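Local coordinates for protein type II restriction enzyme MunI (Mycoplasma, PDB 1D02) that recognizes the double-stranded DNA sequence 5'-CAATTG-3' as a homodimer and cleaves it after the first C, leaving terminal 5'-phosphates, at residues I140-V151 / L189-Y200. The protein carries 1 engineered substitution. Numbering follows the deposited sequence.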
# COMPACT_ATOMS: atom_id res chain seq x y z
N ILE D 140 -4.69 15.42 12.41
CA ILE D 140 -4.13 16.14 11.27
C ILE D 140 -5.05 16.07 10.05
O ILE D 140 -5.08 15.05 9.35
CB ILE D 140 -2.74 15.55 10.86
CG1 ILE D 140 -1.82 15.54 12.09
CG2 ILE D 140 -2.10 16.37 9.71
CD1 ILE D 140 -0.50 14.78 11.86
N ASN D 141 -5.79 17.14 9.79
CA ASN D 141 -6.68 17.17 8.63
C ASN D 141 -6.18 18.02 7.46
O ASN D 141 -6.87 18.14 6.44
CB ASN D 141 -8.09 17.63 9.06
CG ASN D 141 -8.76 16.60 9.96
OD1 ASN D 141 -8.92 15.45 9.57
ND2 ASN D 141 -9.14 17.01 11.17
N ASP D 142 -4.98 18.59 7.60
CA ASP D 142 -4.41 19.42 6.54
C ASP D 142 -4.29 18.56 5.29
O ASP D 142 -3.64 17.51 5.30
CB ASP D 142 -3.03 19.93 6.94
CG ASP D 142 -3.03 20.63 8.27
OD1 ASP D 142 -2.63 21.82 8.31
OD2 ASP D 142 -3.42 20.00 9.28
N GLU D 143 -4.91 19.01 4.20
CA GLU D 143 -4.89 18.23 2.98
C GLU D 143 -3.55 18.10 2.28
O GLU D 143 -3.33 17.14 1.55
CB GLU D 143 -5.88 18.81 1.98
CG GLU D 143 -7.28 18.86 2.49
CD GLU D 143 -8.23 19.45 1.47
OE1 GLU D 143 -9.45 19.52 1.76
OE2 GLU D 143 -7.76 19.84 0.38
N GLU D 144 -2.64 19.04 2.50
CA GLU D 144 -1.37 18.99 1.81
C GLU D 144 -0.34 18.02 2.38
O GLU D 144 0.74 17.84 1.80
CB GLU D 144 -0.75 20.38 1.68
CG GLU D 144 -0.17 20.96 2.95
CD GLU D 144 -1.18 21.67 3.83
OE1 GLU D 144 -0.72 22.36 4.77
OE2 GLU D 144 -2.41 21.56 3.62
N ILE D 145 -0.68 17.38 3.49
CA ILE D 145 0.23 16.43 4.10
C ILE D 145 -0.57 15.18 4.46
O ILE D 145 -1.76 15.28 4.72
CB ILE D 145 0.87 17.03 5.39
CG1 ILE D 145 2.14 16.28 5.71
CG2 ILE D 145 -0.10 16.98 6.57
CD1 ILE D 145 3.29 16.70 4.82
N LEU D 146 0.07 14.01 4.43
CA LEU D 146 -0.60 12.77 4.83
C LEU D 146 -0.33 12.64 6.33
O LEU D 146 0.65 13.16 6.85
CB LEU D 146 -0.03 11.58 4.06
CG LEU D 146 -0.18 11.76 2.54
CD1 LEU D 146 0.28 10.48 1.82
CD2 LEU D 146 -1.65 12.06 2.19
N PRO D 147 -1.19 11.90 7.05
CA PRO D 147 -1.06 11.71 8.51
C PRO D 147 -0.04 10.71 9.01
O PRO D 147 -0.04 10.38 10.19
CB PRO D 147 -2.48 11.31 8.91
CG PRO D 147 -2.92 10.47 7.71
CD PRO D 147 -2.42 11.28 6.53
N PHE D 148 0.82 10.22 8.12
CA PHE D 148 1.82 9.24 8.52
C PHE D 148 3.18 9.60 7.95
O PHE D 148 3.28 10.44 7.05
CB PHE D 148 1.42 7.84 8.03
CG PHE D 148 1.30 7.74 6.53
CD1 PHE D 148 2.42 7.44 5.75
CD2 PHE D 148 0.08 7.93 5.89
CE1 PHE D 148 2.32 7.35 4.35
CE2 PHE D 148 -0.04 7.84 4.51
CZ PHE D 148 1.07 7.54 3.72
N TRP D 149 4.21 8.96 8.48
CA TRP D 149 5.57 9.20 8.02
C TRP D 149 6.28 7.86 7.96
O TRP D 149 6.40 7.18 8.98
CB TRP D 149 6.28 10.14 9.00
CG TRP D 149 7.69 10.50 8.63
CD1 TRP D 149 8.20 10.62 7.37
CD2 TRP D 149 8.73 10.87 9.53
NE1 TRP D 149 9.51 11.06 7.43
CE2 TRP D 149 9.86 11.22 8.74
CE3 TRP D 149 8.83 10.96 10.93
CZ2 TRP D 149 11.07 11.65 9.31
CZ3 TRP D 149 10.04 11.38 11.49
CH2 TRP D 149 11.14 11.72 10.68
N VAL D 150 6.75 7.49 6.77
CA VAL D 150 7.44 6.22 6.59
C VAL D 150 8.94 6.51 6.47
O VAL D 150 9.37 7.30 5.63
CB VAL D 150 6.96 5.48 5.31
CG1 VAL D 150 7.76 4.20 5.11
CG2 VAL D 150 5.44 5.12 5.42
N VAL D 151 9.72 5.92 7.37
CA VAL D 151 11.17 6.07 7.34
C VAL D 151 11.78 4.79 6.78
O VAL D 151 11.54 3.70 7.33
CB VAL D 151 11.73 6.34 8.75
CG1 VAL D 151 13.26 6.41 8.69
CG2 VAL D 151 11.15 7.66 9.29
N LEU D 189 17.71 12.92 10.19
CA LEU D 189 16.40 12.33 10.42
C LEU D 189 15.50 13.34 11.15
O LEU D 189 14.37 13.60 10.73
CB LEU D 189 16.52 11.04 11.26
CG LEU D 189 15.21 10.42 11.75
CD1 LEU D 189 14.43 9.86 10.57
CD2 LEU D 189 15.51 9.31 12.78
N VAL D 190 16.02 13.91 12.22
CA VAL D 190 15.25 14.87 13.00
C VAL D 190 14.99 16.15 12.21
O VAL D 190 13.89 16.73 12.28
CB VAL D 190 15.94 15.20 14.38
CG1 VAL D 190 15.07 16.18 15.17
CG2 VAL D 190 16.11 13.92 15.22
N GLN D 191 15.96 16.59 11.41
CA GLN D 191 15.77 17.81 10.62
C GLN D 191 14.59 17.63 9.66
O GLN D 191 13.84 18.58 9.43
CB GLN D 191 17.03 18.18 9.83
CG GLN D 191 18.16 18.66 10.74
CD GLN D 191 19.44 18.96 9.98
OE1 GLN D 191 19.79 18.20 9.05
NE2 GLN D 191 20.12 19.96 10.33
N HIS D 192 14.40 16.43 9.12
CA HIS D 192 13.26 16.22 8.22
C HIS D 192 11.96 16.48 8.98
O HIS D 192 11.09 17.21 8.52
CB HIS D 192 13.26 14.80 7.64
CG HIS D 192 12.20 14.58 6.60
ND1 HIS D 192 10.89 14.31 6.92
CD2 HIS D 192 12.26 14.67 5.25
CE1 HIS D 192 10.18 14.24 5.80
NE2 HIS D 192 10.99 14.46 4.78
N PHE D 193 11.83 15.84 10.14
CA PHE D 193 10.63 16.03 10.97
C PHE D 193 10.49 17.52 11.36
O PHE D 193 9.44 18.12 11.18
CB PHE D 193 10.77 15.21 12.26
CG PHE D 193 9.74 15.57 13.31
CD1 PHE D 193 8.42 15.15 13.18
CD2 PHE D 193 10.10 16.34 14.42
CE1 PHE D 193 7.47 15.49 14.16
CE2 PHE D 193 9.17 16.69 15.39
CZ PHE D 193 7.84 16.26 15.26
N ASN D 194 11.57 18.09 11.86
CA ASN D 194 11.56 19.48 12.32
C ASN D 194 11.12 20.50 11.27
O ASN D 194 10.28 21.37 11.54
CB ASN D 194 12.96 19.85 12.82
CG ASN D 194 12.99 21.15 13.56
OD1 ASN D 194 13.78 22.05 13.23
ND2 ASN D 194 12.14 21.28 14.57
N GLU D 195 11.67 20.37 10.08
CA GLU D 195 11.40 21.30 8.99
C GLU D 195 10.14 21.04 8.19
O GLU D 195 9.51 21.97 7.70
CB GLU D 195 12.60 21.30 8.03
CG GLU D 195 13.88 21.92 8.62
CD GLU D 195 15.16 21.53 7.86
OE1 GLU D 195 15.08 21.09 6.69
OE2 GLU D 195 16.26 21.67 8.46
N LYS D 196 9.75 19.78 8.08
CA LYS D 196 8.61 19.43 7.24
C LYS D 196 7.33 18.88 7.85
O LYS D 196 6.27 18.97 7.23
CB LYS D 196 9.10 18.45 6.18
CG LYS D 196 10.25 19.00 5.37
CD LYS D 196 10.92 17.96 4.52
CE LYS D 196 11.90 18.62 3.57
NZ LYS D 196 12.83 17.64 2.96
N LEU D 197 7.42 18.33 9.06
CA LEU D 197 6.26 17.71 9.68
C LEU D 197 5.80 18.25 11.03
O LEU D 197 4.61 18.22 11.35
CB LEU D 197 6.54 16.21 9.82
CG LEU D 197 6.97 15.48 8.54
CD1 LEU D 197 7.45 14.04 8.90
CD2 LEU D 197 5.81 15.42 7.56
N LYS D 198 6.74 18.75 11.83
CA LYS D 198 6.44 19.24 13.16
C LYS D 198 5.31 20.27 13.22
O LYS D 198 4.47 20.23 14.12
CB LYS D 198 7.71 19.82 13.80
CG LYS D 198 7.60 20.07 15.32
CD LYS D 198 8.90 20.62 15.92
CE LYS D 198 9.00 22.13 15.73
NZ LYS D 198 10.32 22.68 16.12
N LYS D 199 5.30 21.17 12.25
CA LYS D 199 4.29 22.22 12.20
C LYS D 199 2.87 21.66 12.09
O LYS D 199 1.92 22.34 12.44
CB LYS D 199 4.55 23.16 11.02
CG LYS D 199 4.42 22.51 9.64
CD LYS D 199 4.86 23.50 8.55
CE LYS D 199 4.76 22.89 7.16
NZ LYS D 199 5.21 23.85 6.08
N TYR D 200 2.74 20.43 11.61
CA TYR D 200 1.41 19.84 11.49
C TYR D 200 0.89 19.33 12.82
O TYR D 200 -0.27 18.93 12.92
CB TYR D 200 1.39 18.75 10.41
CG TYR D 200 1.50 19.36 9.04
CD1 TYR D 200 2.66 19.23 8.29
CD2 TYR D 200 0.46 20.15 8.52
CE1 TYR D 200 2.81 19.87 7.06
CE2 TYR D 200 0.59 20.79 7.28
CZ TYR D 200 1.76 20.64 6.57
OH TYR D 200 1.91 21.26 5.36
O HOH W 1 -2.80 19.63 12.02
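Trp149 and Tyr200 carry this contact, each ring laid against an aliphatic branch from the other segment. The indole of Trp149 extends from strand 148-151 with CG anti to the backbone N (chi1 -179°), which carries it up to helix 189-197. Leu197 CD1 sits over one face, 3.5 Å from the centroid of the five-membered ring, in a CH-pi contact; Val151 CG2, from the same strand as Trp149, lies over the opposite face. At the far end of the indole, Trp149 CH2 meets Leu189 CD1 at 3.8 Å, while Leu189 O approaches the ring edge near its plane. The His192 ring is nearly parallel to the five-membered ring of Trp149, planes 9° apart, but slid aside so that they barely overlap. The other methyl of Leu197, CD2, packs on Ile145 CD1 at 3.9 Å and links the Trp149 packing to that round Tyr200.

There, Ile145 CG2 stands over the centre of the Tyr200 ring, 3.7 Å from its centroid, and Lys199 CG lies over the other face, nearer the rim. Tyr200 OH donates a 2.9 Å hydrogen bond to Glu144 OE1, met on its anti side and tilted somewhat out of the carboxylate plane; the bend at chi2 (-86°) brings this carboxylate to the hydroxyl. Asp142 OD1 lies at the ring edge, while a water bridges Asp142 OD2 and Tyr200 O. Phe178 of strand 177-180 touches Trp149, His192 and Leu189. The whole is a helix packed, nearly antiparallel, on an inner strand of the mixed sheet, between strands 93-101 and 177-180, in the alpha/beta core of a PDDEXK nuclease.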